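PDB 5J90: RagB/SusD domain protein from Flavobacterium johnsoniae, which binds chitin and, as a SusD homolog, probably passes captured sugar chains to a partner transporter in the outer membrane. Local coordinates for residues D58-Y63 with E434-Y439; K276-P281 with I421-I426; D280-S285 with K362-Q367; K382-Y387 with V400-V405. All blocks are in the same frame, centred on the assembly; numbering follows the deposited sequence.

Interaction 1. Residues D58-Y63 with E434-Y439; sequences DIWSGY and EAWSDY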
loop_
_atom_site.group_PDB
_atom_site.type_symbol
_atom_site.label_atom_id
_atom_site.label_comp_id
_atom_site.label_asym_id
_atom_site.label_seq_id
_atom_site.Cartn_x
_atom_site.Cartn_y
_atom_site.Cartn_z
ATOM N N ASP A 58 -22.610 6.108 -1.688
ATOM C CA ASP A 58 -23.414 7.339 -1.594
ATOM C C ASP A 58 -23.346 7.940 -0.196
ATOM O O ASP A 58 -23.523 9.146 -0.022
ATOM C CB ASP A 58 -24.883 7.085 -1.947
ATOM C CG ASP A 58 -25.135 7.028 -3.446
ATOM O OD1 ASP A 58 -24.223 7.362 -4.242
ATOM O OD2 ASP A 58 -26.262 6.635 -3.830
ATOM N N ILE A 59 -23.085 7.092 0.795
ATOM C CA ILE A 59 -22.995 7.522 2.185
ATOM C C ILE A 59 -21.536 7.733 2.619
ATOM O O ILE A 59 -21.207 8.755 3.212
ATOM C CB ILE A 59 -23.730 6.528 3.106
ATOM C CG1 ILE A 59 -25.227 6.515 2.749
ATOM C CG2 ILE A 59 -23.501 6.887 4.566
ATOM C CD1 ILE A 59 -26.060 5.567 3.589
ATOM N N TRP A 60 -20.656 6.785 2.315
ATOM C CA TRP A 60 -19.253 6.911 2.711
ATOM C C TRP A 60 -18.593 8.149 2.098
ATOM O O TRP A 60 -17.697 8.741 2.701
ATOM C CB TRP A 60 -18.480 5.653 2.333
ATOM C CG TRP A 60 -18.970 4.388 3.014
ATOM C CD1 TRP A 60 -19.572 4.283 4.242
ATOM C CD2 TRP A 60 -18.895 3.060 2.488
ATOM N NE1 TRP A 60 -19.872 2.966 4.507
ATOM C CE2 TRP A 60 -19.473 2.197 3.444
ATOM C CE3 TRP A 60 -18.393 2.514 1.301
ATOM C CZ2 TRP A 60 -19.550 0.816 3.251
ATOM C CZ3 TRP A 60 -18.476 1.142 1.110
ATOM C CH2 TRP A 60 -19.050 0.311 2.079
ATOM N N SER A 61 -19.040 8.536 0.902
ATOM C CA SER A 61 -18.521 9.713 0.199
ATOM C C SER A 61 -18.810 11.019 0.925
ATOM O O SER A 61 -18.239 12.049 0.584
ATOM C CB SER A 61 -19.169 9.814 -1.181
ATOM O OG SER A 61 -20.579 10.011 -1.047
ATOM N N GLY A 62 -19.745 10.992 1.870
ATOM C CA GLY A 62 -20.228 12.218 2.479
ATOM C C GLY A 62 -21.358 12.914 1.739
ATOM O O GLY A 62 -21.774 14.005 2.140
ATOM N N TYR A 63 -21.876 12.312 0.674
ATOM C CA TYR A 63 -22.954 12.938 -0.091
ATOM C C TYR A 63 -24.326 12.847 0.586
ATOM O O TYR A 63 -25.107 13.796 0.531
ATOM C CB TYR A 63 -23.064 12.281 -1.457
ATOM C CG TYR A 63 -22.097 12.792 -2.511
ATOM C CD1 TYR A 63 -21.170 13.805 -2.239
ATOM C CD2 TYR A 63 -22.126 12.263 -3.792
ATOM C CE1 TYR A 63 -20.301 14.273 -3.240
ATOM C CE2 TYR A 63 -21.276 12.722 -4.787
ATOM C CZ TYR A 63 -20.363 13.726 -4.508
ATOM O OH TYR A 63 -19.531 14.171 -5.514
ATOM N N GLU A 434 -17.518 7.844 -7.381
ATOM C CA GLU A 434 -16.312 8.575 -7.733
ATOM C C GLU A 434 -15.830 9.421 -6.556
ATOM O O GLU A 434 -14.637 9.515 -6.304
ATOM C CB GLU A 434 -16.554 9.437 -8.967
ATOM C CG GLU A 434 -15.297 10.148 -9.476
ATOM C CD GLU A 434 -14.138 9.209 -9.769
ATOM O OE1 GLU A 434 -14.357 8.004 -10.023
ATOM O OE2 GLU A 434 -12.982 9.681 -9.764
ATOM N N ALA A 435 -16.759 10.036 -5.827
ATOM C CA ALA A 435 -16.386 10.848 -4.670
ATOM C C ALA A 435 -15.699 10.019 -3.590
ATOM O O ALA A 435 -14.736 10.479 -2.971
ATOM C CB ALA A 435 -17.621 11.570 -4.096
ATOM N N TRP A 436 -16.200 8.803 -3.358
ATOM C CA TRP A 436 -15.581 7.877 -2.394
ATOM C C TRP A 436 -14.170 7.480 -2.837
ATOM O O TRP A 436 -13.240 7.444 -2.023
ATOM C CB TRP A 436 -16.471 6.635 -2.201
ATOM C CG TRP A 436 -15.919 5.556 -1.299
ATOM C CD1 TRP A 436 -15.374 5.714 -0.052
ATOM C CD2 TRP A 436 -15.899 4.152 -1.573
ATOM N NE1 TRP A 436 -14.997 4.487 0.458
ATOM C CE2 TRP A 436 -15.317 3.514 -0.455
ATOM C CE3 TRP A 436 -16.323 3.370 -2.656
ATOM C CZ2 TRP A 436 -15.130 2.128 -0.402
ATOM C CZ3 TRP A 436 -16.148 1.994 -2.600
ATOM C CH2 TRP A 436 -15.558 1.389 -1.478
ATOM N N SER A 437 -13.998 7.193 -4.122
ATOM C CA SER A 437 -12.660 6.872 -4.620
ATOM C C SER A 437 -11.693 8.055 -4.481
ATOM O O SER A 437 -10.562 7.890 -4.023
ATOM C CB SER A 437 -12.739 6.376 -6.062
ATOM O OG SER A 437 -13.460 5.156 -6.093
ATOM N N ASP A 438 -12.140 9.253 -4.855
ATOM C CA ASP A 438 -11.305 10.445 -4.717
ATOM C C ASP A 438 -10.983 10.747 -3.254
ATOM O O ASP A 438 -9.868 11.187 -2.935
ATOM C CB ASP A 438 -12.019 11.637 -5.356
ATOM C CG ASP A 438 -11.183 12.362 -6.391
ATOM O OD1 ASP A 438 -10.133 11.858 -6.854
ATOM O OD2 ASP A 438 -11.603 13.479 -6.745
ATOM N N TYR A 439 -11.934 10.503 -2.351
ATOM C CA TYR A 439 -11.710 10.729 -0.930
ATOM C C TYR A 439 -10.672 9.747 -0.401
ATOM O O TYR A 439 -9.789 10.111 0.379
ATOM C CB TYR A 439 -13.006 10.597 -0.116
ATOM C CG TYR A 439 -12.732 10.662 1.367
ATOM C CD1 TYR A 439 -12.577 11.881 2.015
ATOM C CD2 TYR A 439 -12.581 9.496 2.117
ATOM C CE1 TYR A 439 -12.301 11.941 3.372
ATOM C CE2 TYR A 439 -12.305 9.546 3.470
ATOM C CZ TYR A 439 -12.166 10.771 4.093
ATOM O OH TYR A 439 -11.901 10.822 5.448
#
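W60 and W436 run alongside each other, their indoles reaching out in the same direction. Their six-membered rings have centroids 5.1 Å apart, and the planes stand at 52°. W60 CE3 lies 3.7 Å from W436 CE2, above one face of the W436 ring and shifted toward its rim. W60 CB adds a CH-pi contact over the five-membered ring of W436. The two side chains reach this place by different torsions. W436 carries CG anti to the backbone N (chi1 176°), whereas W60 carries it beside the N (chi1 -62°). Both indole nitrogens bond outside the contact, W60 NE1 to N76 O and W436 NE1 to V465.

The contact sets short helix 57-60 and the turn after it against helix 432-442 in the buried interior of the SusD-type fold. The backbones come close here, with S61 CA 4.3 Å from W436 CA. S61 CB rests on A435 CB at 3.7 Å. S61 OG turns back on its own chain and accepts from Y63 N at 3.2 Å, an ST turn, and it also bonds to S57 O. G62 has positive phi, where a side chain would jam against the carbonyl O of S61, so the turn calls for glycine. Y63 then brings its ring to the methyl of A435, with CZ 3.5 Å from A435 CB, and its OH bonds to W425 O.

Interaction 2. Residues K276-P281 with I421-I426; sequences KGYQDP and ITQKWI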
loop_
_atom_site.group_PDB
_atom_site.type_symbol
_atom_site.label_atom_id
_atom_site.label_comp_id
_atom_site.label_asym_id
_atom_site.label_seq_id
_atom_site.Cartn_x
_atom_site.Cartn_y
_atom_site.Cartn_z
ATOM N N LYS A 276 -23.632 24.887 3.013
ATOM C CA LYS A 276 -24.101 26.042 3.788
ATOM C C LYS A 276 -22.956 27.003 4.082
ATOM O O LYS A 276 -23.128 28.220 4.018
ATOM C CB LYS A 276 -24.733 25.610 5.107
ATOM C CG LYS A 276 -26.186 25.212 5.033
ATOM C CD LYS A 276 -26.739 25.150 6.451
ATOM C CE LYS A 276 -28.250 25.094 6.491
ATOM N NZ LYS A 276 -28.711 24.748 7.866
ATOM N N GLY A 277 -21.788 26.464 4.421
ATOM C CA GLY A 277 -20.638 27.301 4.727
ATOM C C GLY A 277 -20.314 28.236 3.579
ATOM O O GLY A 277 -20.036 29.424 3.775
ATOM N N TYR A 278 -20.357 27.696 2.366
ATOM C CA TYR A 278 -20.071 28.472 1.168
ATOM C C TYR A 278 -21.284 29.241 0.641
ATOM O O TYR A 278 -21.164 29.963 -0.340
ATOM C CB TYR A 278 -19.574 27.555 0.047
ATOM C CG TYR A 278 -18.158 27.020 0.185
ATOM C CD1 TYR A 278 -17.186 27.684 0.933
ATOM C CD2 TYR A 278 -17.788 25.851 -0.471
ATOM C CE1 TYR A 278 -15.885 27.187 1.028
ATOM C CE2 TYR A 278 -16.501 25.350 -0.382
ATOM C CZ TYR A 278 -15.553 26.014 0.366
ATOM O OH TYR A 278 -14.269 25.501 0.433
ATOM N N GLN A 279 -22.442 29.073 1.279
ATOM C CA GLN A 279 -23.702 29.629 0.766
ATOM C C GLN A 279 -23.847 29.306 -0.717
ATOM O O GLN A 279 -24.139 30.164 -1.547
ATOM C CB GLN A 279 -23.778 31.139 1.004
ATOM C CG GLN A 279 -23.823 31.516 2.474
ATOM C CD GLN A 279 -23.935 33.013 2.685
ATOM O OE1 GLN A 279 -24.475 33.732 1.843
ATOM N NE2 GLN A 279 -23.418 33.491 3.811
ATOM N N ASP A 280 -23.620 28.036 -1.032
ATOM C CA ASP A 280 -23.522 27.575 -2.403
ATOM C C ASP A 280 -24.910 27.509 -3.037
ATOM O O ASP A 280 -25.774 26.792 -2.542
ATOM C CB ASP A 280 -22.872 26.187 -2.368
ATOM C CG ASP A 280 -22.384 25.731 -3.719
ATOM O OD1 ASP A 280 -23.124 25.865 -4.707
ATOM O OD2 ASP A 280 -21.233 25.228 -3.792
ATOM N N PRO A 281 -25.124 28.241 -4.144
ATOM C CA PRO A 281 -26.462 28.261 -4.752
ATOM C C PRO A 281 -26.875 26.921 -5.362
ATOM O O PRO A 281 -28.053 26.738 -5.670
ATOM C CB PRO A 281 -26.342 29.332 -5.842
ATOM C CG PRO A 281 -24.890 29.382 -6.167
ATOM C CD PRO A 281 -24.177 29.107 -4.867
ATOM N N ILE A 421 -10.304 19.391 -4.961
ATOM C CA ILE A 421 -11.118 18.213 -4.673
ATOM C C ILE A 421 -12.442 18.600 -3.998
ATOM O O ILE A 421 -13.465 17.962 -4.238
ATOM C CB ILE A 421 -10.346 17.173 -3.830
ATOM C CG1 ILE A 421 -9.061 16.724 -4.550
ATOM C CG2 ILE A 421 -11.236 15.972 -3.516
ATOM C CD1 ILE A 421 -9.286 16.101 -5.909
ATOM N N THR A 422 -12.441 19.647 -3.172
ATOM C CA THR A 422 -13.697 20.105 -2.565
ATOM C C THR A 422 -14.688 20.523 -3.655
ATOM O O THR A 422 -15.854 20.117 -3.637
ATOM C CB THR A 422 -13.462 21.284 -1.596
ATOM O OG1 THR A 422 -12.666 20.840 -0.492
ATOM C CG2 THR A 422 -14.787 21.829 -1.063
ATOM N N GLN A 423 -14.216 21.308 -4.617
ATOM C CA GLN A 423 -15.089 21.760 -5.698
ATOM C C GLN A 423 -15.498 20.607 -6.612
ATOM O O GLN A 423 -16.630 20.550 -7.103
ATOM C CB GLN A 423 -14.439 22.914 -6.457
ATOM C CG GLN A 423 -14.450 24.204 -5.636
ATOM C CD GLN A 423 -15.861 24.640 -5.257
ATOM O OE1 GLN A 423 -16.789 24.560 -6.065
ATOM N NE2 GLN A 423 -16.026 25.106 -4.018
ATOM N N LYS A 424 -14.584 19.665 -6.809
ATOM C CA LYS A 424 -14.868 18.466 -7.585
ATOM C C LYS A 424 -15.969 17.645 -6.903
ATOM O O LYS A 424 -16.925 17.179 -7.547
ATOM C CB LYS A 424 -13.570 17.663 -7.675
ATOM C CG LYS A 424 -13.554 16.546 -8.675
ATOM C CD LYS A 424 -12.147 15.933 -8.659
ATOM C CE LYS A 424 -12.014 14.801 -9.633
ATOM N NZ LYS A 424 -10.789 14.018 -9.293
ATOM N N TRP A 425 -15.839 17.493 -5.592
ATOM C CA TRP A 425 -16.805 16.771 -4.776
ATOM C C TRP A 425 -18.194 17.425 -4.872
ATOM O O TRP A 425 -19.192 16.736 -5.087
ATOM C CB TRP A 425 -16.270 16.733 -3.346
ATOM C CG TRP A 425 -17.074 16.030 -2.274
ATOM C CD1 TRP A 425 -16.985 14.714 -1.906
ATOM C CD2 TRP A 425 -17.989 16.640 -1.350
ATOM N NE1 TRP A 425 -17.814 14.460 -0.842
ATOM C CE2 TRP A 425 -18.451 15.624 -0.484
ATOM C CE3 TRP A 425 -18.480 17.942 -1.186
ATOM C CZ2 TRP A 425 -19.363 15.870 0.542
ATOM C CZ3 TRP A 425 -19.398 18.182 -0.170
ATOM C CH2 TRP A 425 -19.830 17.152 0.679
ATOM N N ILE A 426 -18.263 18.748 -4.748
ATOM C CA ILE A 426 -19.565 19.409 -4.875
ATOM C C ILE A 426 -20.158 19.177 -6.270
ATOM O O ILE A 426 -21.339 18.848 -6.401
ATOM C CB ILE A 426 -19.505 20.930 -4.573
ATOM C CG1 ILE A 426 -19.054 21.179 -3.135
ATOM C CG2 ILE A 426 -20.882 21.578 -4.811
ATOM C CD1 ILE A 426 -18.701 22.646 -2.837
HETATM O O HOH W 1 -13.522 25.061 -2.372
#
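A Schellman motif ends helix 269-277, and two residues of this turn, Y278 and D280, face helix 413-428. Q279, between them, takes the positive phi of the motif. The contact lies in a buried part of the SusD-type fold. Y278 presents the rim of its ring. Its CE2 is 4.0 Å from T422 CG2 and its CD2 is 4.1 Å from I426 CD1, both methyls lying near the ring plane. Q423 comes in at a slant. Its chain bends at chi2 (-59°) and carries NE2 to 3.7 Å from Y278 CE2, with the amide and ring planes 37° apart. Y278 OH bonds to V403 O and accepts from a water at 2.9 Å. The same water accepts from Q423 NE2 at 3.0 Å, so it bridges the tyrosine hydroxyl and the glutamine amide. Q423 NE2 also bonds to Y376 OH. With a leucine here in place of Y278, V403 O and the bridging water would probably lose their hydroxyl partner, and a gap would be likely to open beside T422 CG2. D280 and I426 reach toward each other. The aspartate CG is anti to the backbone N (chi1 -165°), and its carboxylate is held by R282. D280 OD2 lies 3.7 Å from I426 CD1, and I426 CG2 touches the same oxygen.

Interaction 3. Residues D280-S285 with K362-Q367; sequences DPRIAS and KASFDQ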
loop_
_atom_site.group_PDB
_atom_site.type_symbol
_atom_site.label_atom_id
_atom_site.label_comp_id
_atom_site.label_asym_id
_atom_site.label_seq_id
_atom_site.Cartn_x
_atom_site.Cartn_y
_atom_site.Cartn_z
ATOM N N ASP A 280 -23.620 28.036 -1.032
ATOM C CA ASP A 280 -23.522 27.575 -2.403
ATOM C C ASP A 280 -24.910 27.509 -3.037
ATOM O O ASP A 280 -25.774 26.792 -2.542
ATOM C CB ASP A 280 -22.872 26.187 -2.368
ATOM C CG ASP A 280 -22.384 25.731 -3.719
ATOM O OD1 ASP A 280 -23.124 25.865 -4.707
ATOM O OD2 ASP A 280 -21.233 25.228 -3.792
ATOM N N PRO A 281 -25.124 28.241 -4.144
ATOM C CA PRO A 281 -26.462 28.261 -4.752
ATOM C C PRO A 281 -26.875 26.921 -5.362
ATOM O O PRO A 281 -28.053 26.738 -5.670
ATOM C CB PRO A 281 -26.342 29.332 -5.842
ATOM C CG PRO A 281 -24.890 29.382 -6.167
ATOM C CD PRO A 281 -24.177 29.107 -4.867
ATOM N N ARG A 282 -25.936 25.992 -5.529
ATOM C CA ARG A 282 -26.288 24.667 -6.036
ATOM C C ARG A 282 -27.092 23.862 -5.020
ATOM O O ARG A 282 -27.702 22.852 -5.368
ATOM C CB ARG A 282 -25.028 23.897 -6.463
ATOM C CG ARG A 282 -24.389 24.474 -7.718
ATOM C CD ARG A 282 -23.003 23.871 -7.988
ATOM N NE ARG A 282 -22.018 24.338 -7.015
ATOM C CZ ARG A 282 -20.707 24.130 -7.123
ATOM N NH1 ARG A 282 -20.227 23.461 -8.166
ATOM N NH2 ARG A 282 -19.888 24.599 -6.196
ATOM N N ILE A 283 -27.120 24.325 -3.773
ATOM C CA ILE A 283 -27.789 23.596 -2.706
ATOM C C ILE A 283 -29.279 23.410 -3.002
ATOM O O ILE A 283 -29.868 22.404 -2.619
ATOM C CB ILE A 283 -27.588 24.296 -1.343
ATOM C CG1 ILE A 283 -27.781 23.323 -0.181
ATOM C CG2 ILE A 283 -28.510 25.505 -1.208
ATOM C CD1 ILE A 283 -27.371 23.916 1.155
ATOM N N ALA A 284 -29.866 24.370 -3.715
ATOM C CA ALA A 284 -31.312 24.393 -3.921
ATOM C C ALA A 284 -31.795 23.291 -4.859
ATOM O O ALA A 284 -32.898 22.779 -4.695
ATOM C CB ALA A 284 -31.754 25.756 -4.426
ATOM N N SER A 285 -30.983 22.923 -5.843
ATOM C CA SER A 285 -31.372 21.829 -6.722
ATOM C C SER A 285 -30.843 20.488 -6.213
ATOM O O SER A 285 -31.402 19.446 -6.538
ATOM C CB SER A 285 -30.939 22.074 -8.165
ATOM O OG SER A 285 -29.527 22.142 -8.289
ATOM N N LYS A 362 -17.142 27.195 -12.816
ATOM C CA LYS A 362 -18.072 27.809 -13.767
ATOM C C LYS A 362 -18.866 26.763 -14.548
ATOM O O LYS A 362 -20.077 26.893 -14.719
ATOM C CB LYS A 362 -17.329 28.730 -14.732
ATOM C CG LYS A 362 -18.207 29.286 -15.850
ATOM C CD LYS A 362 -17.386 30.083 -16.861
ATOM C CE LYS A 362 -18.115 30.196 -18.195
ATOM N NZ LYS A 362 -19.536 30.603 -18.012
ATOM N N ALA A 363 -18.191 25.719 -15.016
ATOM C CA ALA A 363 -18.870 24.652 -15.744
ATOM C C ALA A 363 -19.984 24.032 -14.901
ATOM O O ALA A 363 -21.094 23.795 -15.401
ATOM C CB ALA A 363 -17.876 23.578 -16.179
ATOM N N SER A 364 -19.696 23.765 -13.632
ATOM C CA SER A 364 -20.687 23.183 -12.740
ATOM C C SER A 364 -21.861 24.138 -12.471
ATOM O O SER A 364 -23.018 23.714 -12.499
ATOM C CB SER A 364 -20.031 22.738 -11.426
ATOM O OG SER A 364 -20.995 22.180 -10.551
ATOM N N PHE A 365 -21.562 25.407 -12.198
ATOM C CA PHE A 365 -22.620 26.405 -12.003
ATOM C C PHE A 365 -23.516 26.462 -13.238
ATOM O O PHE A 365 -24.750 26.471 -13.113
ATOM C CB PHE A 365 -22.031 27.791 -11.719
ATOM C CG PHE A 365 -21.837 28.099 -10.253
ATOM C CD1 PHE A 365 -21.058 27.283 -9.437
ATOM C CD2 PHE A 365 -22.401 29.241 -9.696
ATOM C CE1 PHE A 365 -20.870 27.587 -8.096
ATOM C CE2 PHE A 365 -22.218 29.548 -8.359
ATOM C CZ PHE A 365 -21.446 28.723 -7.555
ATOM N N ASP A 366 -22.913 26.495 -14.425
ATOM C CA ASP A 366 -23.687 26.517 -15.662
ATOM C C ASP A 366 -24.528 25.253 -15.806
ATOM O O ASP A 366 -25.698 25.314 -16.208
ATOM C CB ASP A 366 -22.770 26.677 -16.874
ATOM C CG ASP A 366 -22.136 28.053 -16.957
ATOM O OD1 ASP A 366 -22.605 28.987 -16.268
ATOM O OD2 ASP A 366 -21.168 28.197 -17.730
ATOM N N GLN A 367 -23.939 24.107 -15.469
ATOM C CA GLN A 367 -24.636 22.839 -15.591
ATOM C C GLN A 367 -25.888 22.811 -14.717
ATOM O O GLN A 367 -26.923 22.252 -15.116
ATOM C CB GLN A 367 -23.708 21.681 -15.220
ATOM C CG GLN A 367 -24.301 20.337 -15.560
ATOM C CD GLN A 367 -23.348 19.188 -15.335
ATOM O OE1 GLN A 367 -22.517 19.209 -14.419
ATOM N NE2 GLN A 367 -23.471 18.165 -16.164
#
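R282 bends at chi3 (-71°) to turn its guanidinium to S364, and S364 extends OG anti to its backbone N (chi1 180°) to receive it. The arginine lies in a type I beta turn from D280 to I283 that leads into helix 283-286. The serine is on helix 353-368. R282 NH1 donates to S364 OG at 2.8 Å. The oxygen lies in the guanidinium plane, but the bond is distinctly bent. This is the hydrogen bond that joins the two segments.

The other nitrogens of R282 grip D280 side-on. NE meets D280 OD1 at 3.0 Å, almost straight and in the guanidinium plane. NH2 meets D280 OD2 at 2.8 Å, tilted somewhat from that plane. Both oxygens use their syn lone pairs. OD1 also accepts from the backbone N of R282 at 2.9 Å, on its anti side, a capping bond ahead of helix 283-286. Bonds along its edges thus fix the rotation of the guanidinium, and NH2 has a further partner in Q423 OE1. With a methionine in place of R282, the buried carboxylate of D280 would probably be left without its charged mate, and S364 OG without this donor.

F365 packs against the same guanidinium. Its CE1 lies over one face of the group, 3.6 Å from R282 CZ, with the two planes 50° apart. The ring also meets Y376. It packs on the proline of the turn as well, where P281 CG lies 3.5 Å from F365 CE2.

Interaction 4. Residues K382-Y387 with V400-V405; sequences KTAAAY and VNNVTV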
loop_
_atom_site.group_PDB
_atom_site.type_symbol
_atom_site.label_atom_id
_atom_site.label_comp_id
_atom_site.label_asym_id
_atom_site.label_seq_id
_atom_site.Cartn_x
_atom_site.Cartn_y
_atom_site.Cartn_z
ATOM N N LYS A 382 -15.609 32.685 3.242
ATOM C CA LYS A 382 -16.529 31.618 3.630
ATOM C C LYS A 382 -15.837 30.256 3.686
ATOM O O LYS A 382 -15.044 29.907 2.811
ATOM C CB LYS A 382 -17.732 31.560 2.690
ATOM C CG LYS A 382 -18.564 32.846 2.647
ATOM C CD LYS A 382 -19.880 32.611 1.925
ATOM C CE LYS A 382 -20.668 33.901 1.736
ATOM N NZ LYS A 382 -20.053 34.765 0.695
ATOM N N THR A 383 -16.150 29.514 4.740
ATOM C CA THR A 383 -15.602 28.173 4.948
ATOM C C THR A 383 -16.682 27.287 5.544
ATOM O O THR A 383 -17.792 27.744 5.813
ATOM C CB THR A 383 -14.363 28.163 5.880
ATOM O OG1 THR A 383 -14.652 28.889 7.084
ATOM C CG2 THR A 383 -13.148 28.776 5.187
ATOM N N ALA A 384 -16.368 26.008 5.742
ATOM C CA ALA A 384 -17.365 25.049 6.220
ATOM C C ALA A 384 -18.011 25.486 7.533
ATOM O O ALA A 384 -17.347 26.051 8.403
ATOM C CB ALA A 384 -16.741 23.649 6.364
ATOM N N ALA A 385 -19.307 25.210 7.659
ATOM C CA ALA A 385 -20.083 25.586 8.842
ATOM C C ALA A 385 -20.134 24.481 9.896
ATOM O O ALA A 385 -20.054 23.292 9.585
ATOM C CB ALA A 385 -21.498 25.962 8.436
ATOM N N ALA A 386 -20.293 24.873 11.156
ATOM C CA ALA A 386 -20.508 23.899 12.212
ATOM C C ALA A 386 -21.794 23.132 11.942
ATOM O O ALA A 386 -22.748 23.670 11.366
ATOM C CB ALA A 386 -20.569 24.584 13.577
ATOM N N TYR A 387 -21.809 21.867 12.354
ATOM C CA TYR A 387 -22.969 21.015 12.165
ATOM C C TYR A 387 -23.723 20.787 13.480
ATOM O O TYR A 387 -23.129 20.409 14.490
ATOM C CB TYR A 387 -22.598 19.656 11.537
ATOM C CG TYR A 387 -23.816 18.775 11.516
ATOM C CD1 TYR A 387 -24.840 19.011 10.603
ATOM C CD2 TYR A 387 -23.996 17.767 12.455
ATOM C CE1 TYR A 387 -25.989 18.253 10.604
ATOM C CE2 TYR A 387 -25.149 16.997 12.463
ATOM C CZ TYR A 387 -26.142 17.249 11.532
ATOM O OH TYR A 387 -27.294 16.503 11.521
ATOM N N VAL A 400 -14.887 20.627 9.645
ATOM C CA VAL A 400 -13.590 20.004 9.371
ATOM C C VAL A 400 -12.972 20.398 8.026
ATOM O O VAL A 400 -11.751 20.367 7.891
ATOM C CB VAL A 400 -13.638 18.454 9.481
ATOM C CG1 VAL A 400 -13.889 18.031 10.923
ATOM C CG2 VAL A 400 -14.689 17.858 8.546
ATOM N N ASN A 401 -13.786 20.748 7.028
ATOM C CA ASN A 401 -13.220 21.129 5.732
ATOM C C ASN A 401 -13.006 22.636 5.712
ATOM O O ASN A 401 -13.824 23.409 5.188
ATOM C CB ASN A 401 -14.100 20.672 4.557
ATOM C CG ASN A 401 -13.316 20.567 3.255
ATOM O OD1 ASN A 401 -12.260 19.935 3.207
ATOM N ND2 ASN A 401 -13.811 21.200 2.205
ATOM N N ASN A 402 -11.904 23.052 6.320
ATOM C CA ASN A 402 -11.703 24.460 6.635
ATOM C C ASN A 402 -10.813 25.126 5.610
ATOM O O ASN A 402 -9.623 25.347 5.826
ATOM C CB ASN A 402 -11.176 24.595 8.062
ATOM C CG ASN A 402 -12.107 23.952 9.072
ATOM O OD1 ASN A 402 -13.332 24.054 8.951
ATOM N ND2 ASN A 402 -11.540 23.265 10.057
ATOM N N VAL A 403 -11.419 25.410 4.467
ATOM C CA VAL A 403 -10.741 25.993 3.325
ATOM C C VAL A 403 -11.750 26.873 2.589
ATOM O O VAL A 403 -12.942 26.554 2.535
ATOM C CB VAL A 403 -10.185 24.880 2.388
ATOM C CG1 VAL A 403 -11.314 24.049 1.794
ATOM C CG2 VAL A 403 -9.317 25.464 1.299
ATOM N N THR A 404 -11.284 27.986 2.038
ATOM C CA THR A 404 -12.156 28.864 1.272
ATOM C C THR A 404 -12.164 28.454 -0.196
ATOM O O THR A 404 -11.372 27.613 -0.630
ATOM C CB THR A 404 -11.687 30.326 1.348
ATOM O OG1 THR A 404 -10.381 30.424 0.777
ATOM C CG2 THR A 404 -11.645 30.800 2.788
ATOM N N VAL A 405 -13.042 29.072 -0.975
ATOM C CA VAL A 405 -13.104 28.789 -2.398
ATOM C C VAL A 405 -11.960 29.449 -3.165
ATOM O O VAL A 405 -11.344 28.822 -4.024
ATOM C CB VAL A 405 -14.450 29.233 -3.013
ATOM C CG1 VAL A 405 -14.437 28.993 -4.513
ATOM C CG2 VAL A 405 -15.609 28.482 -2.377
HETATM O O HOH W 2 -15.110 30.764 0.207
HETATM O O HOH W 3 -14.614 26.277 8.623
#
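A384 and N401 make the tight, buried end of this contact. A384 CB presses on the backbone carbonyl of N401, 3.2 Å from its O. N401 is the centre of an inverse gamma turn, and its side chain is held by K446 N, and by Q418 and T422 of helix 413-428. Further along, T404 CA approaches K382 O at 3.4 Å in a CA-H...O contact. T404 sets OG1 between its backbone N and carbonyl carbon (chi1 62°), which leaves CG2 beside the N and facing T383. T383 CG2 comes to 3.5 Å from T404 CG2, a close methyl pair, and also touches V403 O. T383 has two conformers, so these methyl contacts are less certain than the rest. The T404 hydroxyl turns to N380 OD1. Next to this, a water lies between K382 O, at 2.7 Å, and the backbone N of buried V405, at 2.9 Å.

The two segments belong to one long loop between helix 373-378 and helix 413-428. Their touching parts run in nearly opposite directions, 154° apart, yet they form no beta ladder.

The looser side is at exposed N402, where another water gathers three groups. It accepts from T383 OG1 at 3.0 Å, in the conformer described, and donates to A384 O and to N402 OD1, the latter at 2.6 Å. K382 sends its NZ ammonium away to a salt bridge with D379.

The polar groups of the two segments therefore meet through water, while the direct touches are made by methyls, carbonyls and one CA-H.

Overall arrangement
Interactions 1, 2 and 3 are buried, and interaction 4 is partly exposed, its centre about 23 Å from the centre of the chain against about 7 Å for interaction 1. The chemistry differs too. Interaction 1 is aromatic and apolar. Interaction 3 joins by an arginine-serine hydrogen bond and ring packing, its charge pair being within one segment. Interactions 2 and 4 use bridging waters. Helix 413-428, in interaction 2, ties the set together: it meets helix 432-442 and the turn after helix 57-60 of interaction 1, the turn of interaction 3, and the loop of interaction 4. Interactions 2 and 3 also share D280 and P281. Interactions 1, 3 and 4 do not touch one another.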